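Local structure of metazoan TIR-STING fusion (Crassostrea gigas, 6WT6) at residues A[32-37]-A[59-64]; A[85-90]-A[118-123]. The protein is an oyster fusion that joins a TIR domain to a STING ligand-binding domain in one chain. All coordinates share one frame; numbering follows the deposited sequence.

Contact 1. Residues A[32-37]-A[59-64]; sequences HAFISY and TCCFAE
A33 and F34 pair with C60 and C61 as neighbouring parallel strands, their short axes 4.8 Å apart and 25° from exact alignment, with C61 N bonded to A33 O and C61 O in turn taking the N-H of I35. At the N-terminal end of the pairing, H32 and T59 hold each other twice: H32 N donates to T59 O at 2.7 Å, and T59 N gives an almost straight bond to H32 ND1 at 3.2 Å. T59 N lies tilted out of the imidazole plane, and the other ring nitrogen, NE2, is held by P23 O, so both nitrogens are used and the ring's rotation is fixed. The two strands and helix 43-56 between them form a beta-alpha-beta unit of the TIR domain, with 60-62 at the margin of the parallel sheet. Side chains alternate between its faces. On one, C61 SG lies at the edge of the F34 ring, 3.7 Å from CD1, a sulfur-aromatic contact beside A80 of helix 74-82. The other carries A33, C60, I35 and F62; CG2 of I35 meets the rim of the F62 ring at CE1, and L50 of helix 43-56 packs on both residues. Past S36, Y37 stacks on F62 in an offset pair, centroids 4.8 Å apart and planes at 13°, its CE1 standing 3.6 Å above one face of the F62 ring. The chi1 of Y37, 63°, sets CG between backbone N and carbonyl carbon and swings the phenol across to the start of helix 63-66. There OH accepts the N-H of E64 at 2.9 Å and touches CB of A63, while the E64 carboxylate forms a salt bridge with R47.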
ATOM      1  N   HIS A  32       5.413   1.728 -28.133  1.00 48.88           N
ATOM      2  CA  HIS A  32       5.333   3.134 -27.752  1.00 50.90           C
ATOM      3  C   HIS A  32       4.036   3.432 -27.010  1.00 51.48           C
ATOM      4  O   HIS A  32       4.024   4.229 -26.066  1.00 53.96           O
ATOM      5  CB  HIS A  32       5.453   4.032 -28.984  1.00 54.69           C
ATOM      6  CG  HIS A  32       6.823   4.056 -29.588  1.00 57.47           C
ATOM      7  ND1 HIS A  32       7.232   3.151 -30.543  1.00 59.35           N
ATOM      8  CD2 HIS A  32       7.878   4.876 -29.370  1.00 57.34           C
ATOM      9  CE1 HIS A  32       8.480   3.411 -30.887  1.00 59.01           C
ATOM     10  NE2 HIS A  32       8.896   4.453 -30.190  1.00 58.60           N
ATOM     11  N   ALA A  33       2.934   2.810 -27.421  1.00 48.62           N
ATOM     12  CA  ALA A  33       1.644   3.117 -26.823  1.00 47.24           C
ATOM     13  C   ALA A  33       0.749   1.887 -26.828  1.00 48.22           C
ATOM     14  O   ALA A  33       0.700   1.145 -27.813  1.00 51.64           O
ATOM     15  CB  ALA A  33       0.950   4.270 -27.555  1.00 46.89           C
ATOM     16  N   PHE A  34       0.053   1.675 -25.716  1.00 47.14           N
ATOM     17  CA  PHE A  34      -1.035   0.714 -25.641  1.00 51.48           C
ATOM     18  C   PHE A  34      -2.347   1.474 -25.753  1.00 50.86           C
ATOM     19  O   PHE A  34      -2.587   2.422 -25.000  1.00 47.71           O
ATOM     20  CB  PHE A  34      -0.999  -0.082 -24.336  1.00 55.55           C
ATOM     21  CG  PHE A  34      -2.205  -0.962 -24.125  1.00 56.26           C
ATOM     22  CD1 PHE A  34      -2.354  -2.140 -24.840  1.00 60.24           C
ATOM     23  CD2 PHE A  34      -3.184  -0.616 -23.207  1.00 56.09           C
ATOM     24  CE1 PHE A  34      -3.460  -2.953 -24.647  1.00 59.14           C
ATOM     25  CE2 PHE A  34      -4.293  -1.426 -23.010  1.00 57.24           C
ATOM     26  CZ  PHE A  34      -4.429  -2.596 -23.732  1.00 58.28           C
ATOM     27  N   ILE A  35      -3.182   1.063 -26.699  1.00 54.32           N
ATOM     28  CA  ILE A  35      -4.483   1.681 -26.915  1.00 59.21           C
ATOM     29  C   ILE A  35      -5.515   0.883 -26.125  1.00 62.01           C
ATOM     30  O   ILE A  35      -5.866  -0.239 -26.495  1.00 64.08           O
ATOM     31  CB  ILE A  35      -4.829   1.744 -28.407  1.00 61.16           C
ATOM     32  CG1 ILE A  35      -3.851   2.673 -29.125  1.00 61.41           C
ATOM     33  CG2 ILE A  35      -6.261   2.211 -28.613  1.00 63.36           C
ATOM     34  CD1 ILE A  35      -4.088   2.791 -30.604  1.00 62.66           C
ATOM     35  N   SER A  36      -5.984   1.461 -25.020  1.00 62.11           N
ATOM     36  CA  SER A  36      -7.002   0.850 -24.177  1.00 63.71           C
ATOM     37  C   SER A  36      -8.367   1.377 -24.602  1.00 58.97           C
ATOM     38  O   SER A  36      -8.627   2.582 -24.517  1.00 55.74           O
ATOM     39  CB  SER A  36      -6.740   1.150 -22.702  1.00 72.69           C
ATOM     40  OG  SER A  36      -7.655   0.466 -21.867  1.00 82.21           O
ATOM     41  N   TYR A  37      -9.234   0.475 -25.057  1.00 56.64           N
ATOM     42  CA  TYR A  37     -10.541   0.856 -25.567  1.00 59.37           C
ATOM     43  C   TYR A  37     -11.572  -0.174 -25.133  1.00 58.06           C
ATOM     44  O   TYR A  37     -11.243  -1.322 -24.825  1.00 53.57           O
ATOM     45  CB  TYR A  37     -10.530   0.987 -27.096  1.00 61.91           C
ATOM     46  CG  TYR A  37     -10.214  -0.305 -27.822  1.00 65.21           C
ATOM     47  CD1 TYR A  37      -8.904  -0.762 -27.934  1.00 62.18           C
ATOM     48  CD2 TYR A  37     -11.221  -1.061 -28.407  1.00 56.80           C
ATOM     49  CE1 TYR A  37      -8.612  -1.941 -28.597  1.00 61.09           C
ATOM     50  CE2 TYR A  37     -10.939  -2.235 -29.073  1.00 58.47           C
ATOM     51  CZ  TYR A  37      -9.637  -2.673 -29.165  1.00 60.71           C
ATOM     52  OH  TYR A  37      -9.357  -3.844 -29.831  1.00 63.86           O
ATOM     53  N   THR A  59       5.219   2.182 -32.773  1.00 52.12           N
ATOM     54  CA  THR A  59       4.749   0.806 -32.663  1.00 56.27           C
ATOM     55  C   THR A  59       3.760   0.717 -31.506  1.00 55.67           C
ATOM     56  O   THR A  59       4.095   1.069 -30.370  1.00 55.17           O
ATOM     57  CB  THR A  59       5.916  -0.159 -32.450  1.00 59.55           C
ATOM     58  OG1 THR A  59       6.687  -0.250 -33.653  1.00 64.28           O
ATOM     59  CG2 THR A  59       5.409  -1.543 -32.070  1.00 61.32           C
ATOM     60  N   CYS A  60       2.551   0.245 -31.791  1.00 53.68           N
ATOM     61  CA  CYS A  60       1.483   0.215 -30.805  1.00 56.46           C
ATOM     62  C   CYS A  60       1.016  -1.212 -30.551  1.00 58.16           C
ATOM     63  O   CYS A  60       1.279  -2.131 -31.332  1.00 57.13           O
ATOM     64  CB  CYS A  60       0.293   1.073 -31.247  1.00 58.34           C
ATOM     65  SG  CYS A  60       0.601   2.847 -31.239  1.00 59.33           S
ATOM     66  N   CYS A  61       0.314  -1.379 -29.433  1.00 58.43           N
ATOM     67  CA  CYS A  61      -0.322  -2.636 -29.056  1.00 57.35           C
ATOM     68  C   CYS A  61      -1.830  -2.442 -29.126  1.00 60.58           C
ATOM     69  O   CYS A  61      -2.379  -1.574 -28.439  1.00 62.11           O
ATOM     70  CB  CYS A  61       0.107  -3.074 -27.655  1.00 53.50           C
ATOM     71  SG  CYS A  61      -0.718  -4.566 -27.037  1.00 53.05           S
ATOM     72  N   PHE A  62      -2.493  -3.249 -29.954  1.00 62.25           N
ATOM     73  CA  PHE A  62      -3.923  -3.123 -30.212  1.00 63.07           C
ATOM     74  C   PHE A  62      -4.589  -4.463 -29.937  1.00 59.27           C
ATOM     75  O   PHE A  62      -4.223  -5.473 -30.547  1.00 56.51           O
ATOM     76  CB  PHE A  62      -4.174  -2.672 -31.654  1.00 66.02           C
ATOM     77  CG  PHE A  62      -5.565  -2.164 -31.902  1.00 67.93           C
ATOM     78  CD1 PHE A  62      -5.964  -0.938 -31.399  1.00 67.99           C
ATOM     79  CD2 PHE A  62      -6.466  -2.901 -32.652  1.00 68.91           C
ATOM     80  CE1 PHE A  62      -7.240  -0.462 -31.630  1.00 69.08           C
ATOM     81  CE2 PHE A  62      -7.745  -2.428 -32.887  1.00 70.75           C
ATOM     82  CZ  PHE A  62      -8.132  -1.206 -32.375  1.00 69.92           C
ATOM     83  N   ALA A  63      -5.574  -4.467 -29.034  1.00 59.00           N
ATOM     84  CA  ALA A  63      -6.157  -5.711 -28.539  1.00 61.21           C
ATOM     85  C   ALA A  63      -6.672  -6.591 -29.674  1.00 63.18           C
ATOM     86  O   ALA A  63      -6.285  -7.758 -29.797  1.00 62.37           O
ATOM     87  CB  ALA A  63      -7.281  -5.400 -27.547  1.00 62.99           C
ATOM     88  N   GLU A  64      -7.547  -6.034 -30.521  1.00 65.79           N
ATOM     89  CA  GLU A  64      -8.136  -6.797 -31.620  1.00 70.63           C
ATOM     90  C   GLU A  64      -7.071  -7.467 -32.479  1.00 72.46           C
ATOM     91  O   GLU A  64      -7.207  -8.638 -32.857  1.00 76.75           O
ATOM     92  CB  GLU A  64      -9.001  -5.879 -32.485  1.00 74.24           C
ATOM     93  CG  GLU A  64      -9.459  -6.493 -33.797  1.00 75.61           C
ATOM     94  CD  GLU A  64      -9.895  -5.446 -34.811  1.00 79.39           C
ATOM     95  OE1 GLU A  64      -9.021  -4.723 -35.339  1.00 79.68           O
ATOM     96  OE2 GLU A  64     -11.112  -5.344 -35.077  1.00 81.88           O
TER

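Contact 2. Residues A[85-90]-A[118-123]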
ATOM      1  N   LYS A  85       5.257   2.218 -23.269  1.00 50.99           N
ATOM      2  CA  LYS A  85       5.748   3.478 -22.723  1.00 50.98           C
ATOM      3  C   LYS A  85       4.592   4.379 -22.303  1.00 48.07           C
ATOM      4  O   LYS A  85       4.554   4.875 -21.171  1.00 46.38           O
ATOM      5  CB  LYS A  85       6.638   4.156 -23.763  1.00 55.18           C
ATOM      6  CG  LYS A  85       6.992   5.596 -23.487  1.00 54.67           C
ATOM      7  CD  LYS A  85       7.336   6.278 -24.799  1.00 59.34           C
ATOM      8  CE  LYS A  85       7.955   7.635 -24.588  1.00 60.55           C
ATOM      9  NZ  LYS A  85       9.348   7.500 -24.101  1.00 63.74           N
ATOM     10  N   ASN A  86       3.628   4.584 -23.195  1.00 46.89           N
ATOM     11  CA  ASN A  86       2.429   5.345 -22.892  1.00 48.99           C
ATOM     12  C   ASN A  86       1.200   4.449 -23.013  1.00 49.48           C
ATOM     13  O   ASN A  86       1.212   3.427 -23.703  1.00 51.48           O
ATOM     14  CB  ASN A  86       2.291   6.563 -23.820  1.00 52.12           C
ATOM     15  CG  ASN A  86       3.352   7.625 -23.556  1.00 52.08           C
ATOM     16  OD1 ASN A  86       4.465   7.554 -24.079  1.00 54.00           O
ATOM     17  ND2 ASN A  86       3.005   8.623 -22.752  1.00 50.05           N
ATOM     18  N   VAL A  87       0.136   4.835 -22.315  1.00 44.83           N
ATOM     19  CA  VAL A  87      -1.164   4.180 -22.418  1.00 45.11           C
ATOM     20  C   VAL A  87      -2.170   5.225 -22.880  1.00 46.31           C
ATOM     21  O   VAL A  87      -2.360   6.250 -22.211  1.00 44.38           O
ATOM     22  CB  VAL A  87      -1.606   3.547 -21.087  1.00 40.75           C
ATOM     23  CG1 VAL A  87      -3.036   3.040 -21.189  1.00 40.87           C
ATOM     24  CG2 VAL A  87      -0.672   2.412 -20.708  1.00 39.48           C
ATOM     25  N   ILE A  88      -2.809   4.970 -24.018  1.00 50.75           N
ATOM     26  CA  ILE A  88      -3.801   5.871 -24.593  1.00 51.61           C
ATOM     27  C   ILE A  88      -5.185   5.385 -24.182  1.00 55.17           C
ATOM     28  O   ILE A  88      -5.593   4.272 -24.537  1.00 58.49           O
ATOM     29  CB  ILE A  88      -3.667   5.942 -26.122  1.00 53.00           C
ATOM     30  CG1 ILE A  88      -2.355   6.627 -26.515  1.00 52.42           C
ATOM     31  CG2 ILE A  88      -4.852   6.664 -26.736  1.00 51.30           C
ATOM     32  CD1 ILE A  88      -2.065   6.581 -27.997  1.00 53.98           C
ATOM     33  N   LEU A  89      -5.907   6.212 -23.427  1.00 55.53           N
ATOM     34  CA  LEU A  89      -7.260   5.903 -22.980  1.00 54.00           C
ATOM     35  C   LEU A  89      -8.262   6.547 -23.930  1.00 60.06           C
ATOM     36  O   LEU A  89      -8.263   7.771 -24.097  1.00 65.28           O
ATOM     37  CB  LEU A  89      -7.495   6.398 -21.552  1.00 51.97           C
ATOM     38  CG  LEU A  89      -6.655   5.804 -20.419  1.00 53.79           C
ATOM     39  CD1 LEU A  89      -7.033   6.456 -19.095  1.00 56.79           C
ATOM     40  CD2 LEU A  89      -6.826   4.296 -20.340  1.00 53.17           C
ATOM     41  N   VAL A  90      -9.110   5.726 -24.548  1.00 62.13           N
ATOM     42  CA  VAL A  90     -10.165   6.206 -25.435  1.00 63.86           C
ATOM     43  C   VAL A  90     -11.434   6.326 -24.595  1.00 68.13           C
ATOM     44  O   VAL A  90     -12.144   5.343 -24.373  1.00 69.25           O
ATOM     45  CB  VAL A  90     -10.366   5.280 -26.635  1.00 63.33           C
ATOM     46  CG1 VAL A  90     -11.394   5.868 -27.589  1.00 63.10           C
ATOM     47  CG2 VAL A  90      -9.043   5.034 -27.345  1.00 63.45           C
ATOM     48  N   VAL A 118       3.002  11.270 -16.817  1.00 62.99           N
ATOM     49  CA  VAL A 118       3.994  10.886 -17.815  1.00 65.05           C
ATOM     50  C   VAL A 118       3.431   9.829 -18.759  1.00 62.99           C
ATOM     51  O   VAL A 118       3.535   9.948 -19.982  1.00 67.85           O
ATOM     52  CB  VAL A 118       5.283  10.396 -17.126  1.00 64.04           C
ATOM     53  CG1 VAL A 118       6.263   9.840 -18.152  1.00 64.58           C
ATOM     54  CG2 VAL A 118       5.926  11.530 -16.333  1.00 63.01           C
ATOM     55  N   CYS A 119       2.805   8.794 -18.206  1.00 58.03           N
ATOM     56  CA  CYS A 119       2.357   7.615 -18.940  1.00 52.81           C
ATOM     57  C   CYS A 119       1.004   7.815 -19.622  1.00 54.08           C
ATOM     58  O   CYS A 119       0.864   7.538 -20.817  1.00 53.64           O
ATOM     59  CB  CYS A 119       2.298   6.411 -17.993  1.00 51.66           C
ATOM     60  SG  CYS A 119       1.598   4.906 -18.699  1.00 50.94           S
ATOM     61  N   LEU A 120      -0.000   8.275 -18.877  1.00 55.10           N
ATOM     62  CA  LEU A 120      -1.365   8.281 -19.390  1.00 51.76           C
ATOM     63  C   LEU A 120      -1.555   9.336 -20.471  1.00 53.62           C
ATOM     64  O   LEU A 120      -1.028  10.447 -20.385  1.00 56.51           O
ATOM     65  CB  LEU A 120      -2.359   8.513 -18.251  1.00 49.55           C
ATOM     66  CG  LEU A 120      -2.720   7.294 -17.394  1.00 47.60           C
ATOM     67  CD1 LEU A 120      -3.558   7.699 -16.191  1.00 48.94           C
ATOM     68  CD2 LEU A 120      -3.459   6.249 -18.222  1.00 47.39           C
ATOM     69  N   VAL A 121      -2.305   8.969 -21.505  1.00 53.33           N
ATOM     70  CA  VAL A 121      -2.718   9.886 -22.562  1.00 53.11           C
ATOM     71  C   VAL A 121      -4.232   9.773 -22.702  1.00 53.97           C
ATOM     72  O   VAL A 121      -4.722   8.966 -23.508  1.00 52.01           O
ATOM     73  CB  VAL A 121      -2.003   9.578 -23.888  1.00 52.54           C
ATOM     74  CG1 VAL A 121      -2.455  10.544 -24.977  1.00 57.88           C
ATOM     75  CG2 VAL A 121      -0.496   9.653 -23.705  1.00 50.61           C
ATOM     76  N   PRO A 122      -5.011  10.536 -21.929  1.00 56.51           N
ATOM     77  CA  PRO A 122      -6.478  10.444 -22.013  1.00 59.95           C
ATOM     78  C   PRO A 122      -6.995  11.127 -23.271  1.00 65.01           C
ATOM     79  O   PRO A 122      -6.767  12.321 -23.481  1.00 68.26           O
ATOM     80  CB  PRO A 122      -6.952  11.169 -20.743  1.00 62.42           C
ATOM     81  CG  PRO A 122      -5.731  11.290 -19.867  1.00 59.54           C
ATOM     82  CD  PRO A 122      -4.575  11.382 -20.809  1.00 57.08           C
ATOM     83  N   VAL A 123      -7.702  10.368 -24.106  1.00 64.45           N
ATOM     84  CA  VAL A 123      -8.284  10.876 -25.343  1.00 67.37           C
ATOM     85  C   VAL A 123      -9.790  10.968 -25.137  1.00 69.64           C
ATOM     86  O   VAL A 123     -10.477   9.944 -25.021  1.00 66.46           O
ATOM     87  CB  VAL A 123      -7.938   9.989 -26.545  1.00 65.20           C
ATOM     88  CG1 VAL A 123      -8.571  10.544 -27.807  1.00 68.18           C
ATOM     89  CG2 VAL A 123      -6.435   9.892 -26.705  1.00 61.83           C
TER
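Strands 87-90 and 120-123 run parallel, 4.6 Å apart at closest approach and 21° from exact alignment, in a register that pairs V87 with L120 and V90 with V123. The backbone ladder passes from C119 O to V87 N, V87 O to V121 N, V121 O to L89 N, and L89 O to V123 N, the last at 2.7 Å. Where helix 113-119 gives way to the strand, C119 O takes a second donor: ND2 of N86 reaches it at 3.1 Å, from the face of the carbonyl plane opposite to V87 N. With its CG beside the backbone N (chi1 -69°), N86 sends the amide over to this junction, and ND2 also packs 3.8 Å from CG2 of V121. I88 lies alongside V121, pointing the same way, and its CG2 branch meets CG2 of V123 at 3.6 Å. On the opposite face CD1 of L89 touches CD2 of L120 at 3.7 Å, the two leucines slanting across each other, while CG2 of V87 meets the sulfur of C119. Helix 153-159 covers the I88, V121 and V123 face through I159, A158 and I155; A108 and M105 of helix 104-108 lie against V87, L120 and L89, and strand 31-36 borders 87-90 on its other edge.

In the fold
Contacts 1 and 2 lie side by side in the four-stranded parallel sheet of the TIR domain, their centres about 10 Å apart. They come in series along the chain: 32-37 with 59-64 is complete before 85-90 meets 118-123. Across the sheet the strands run 60-62, 31-36, 84-91, 120-124, so each contact joins an inner strand to an outer one. The inner strands bond to each other, F34 O with I88 N and S36 N with I88 O, and A33 CB packs on I88 CD1. The sheet thus continues through both contacts, so helices 43-56 and 153-159 pack on the same face and helices 74-82 and 104-108 on the other. The STING domain follows with its own mixed sheet.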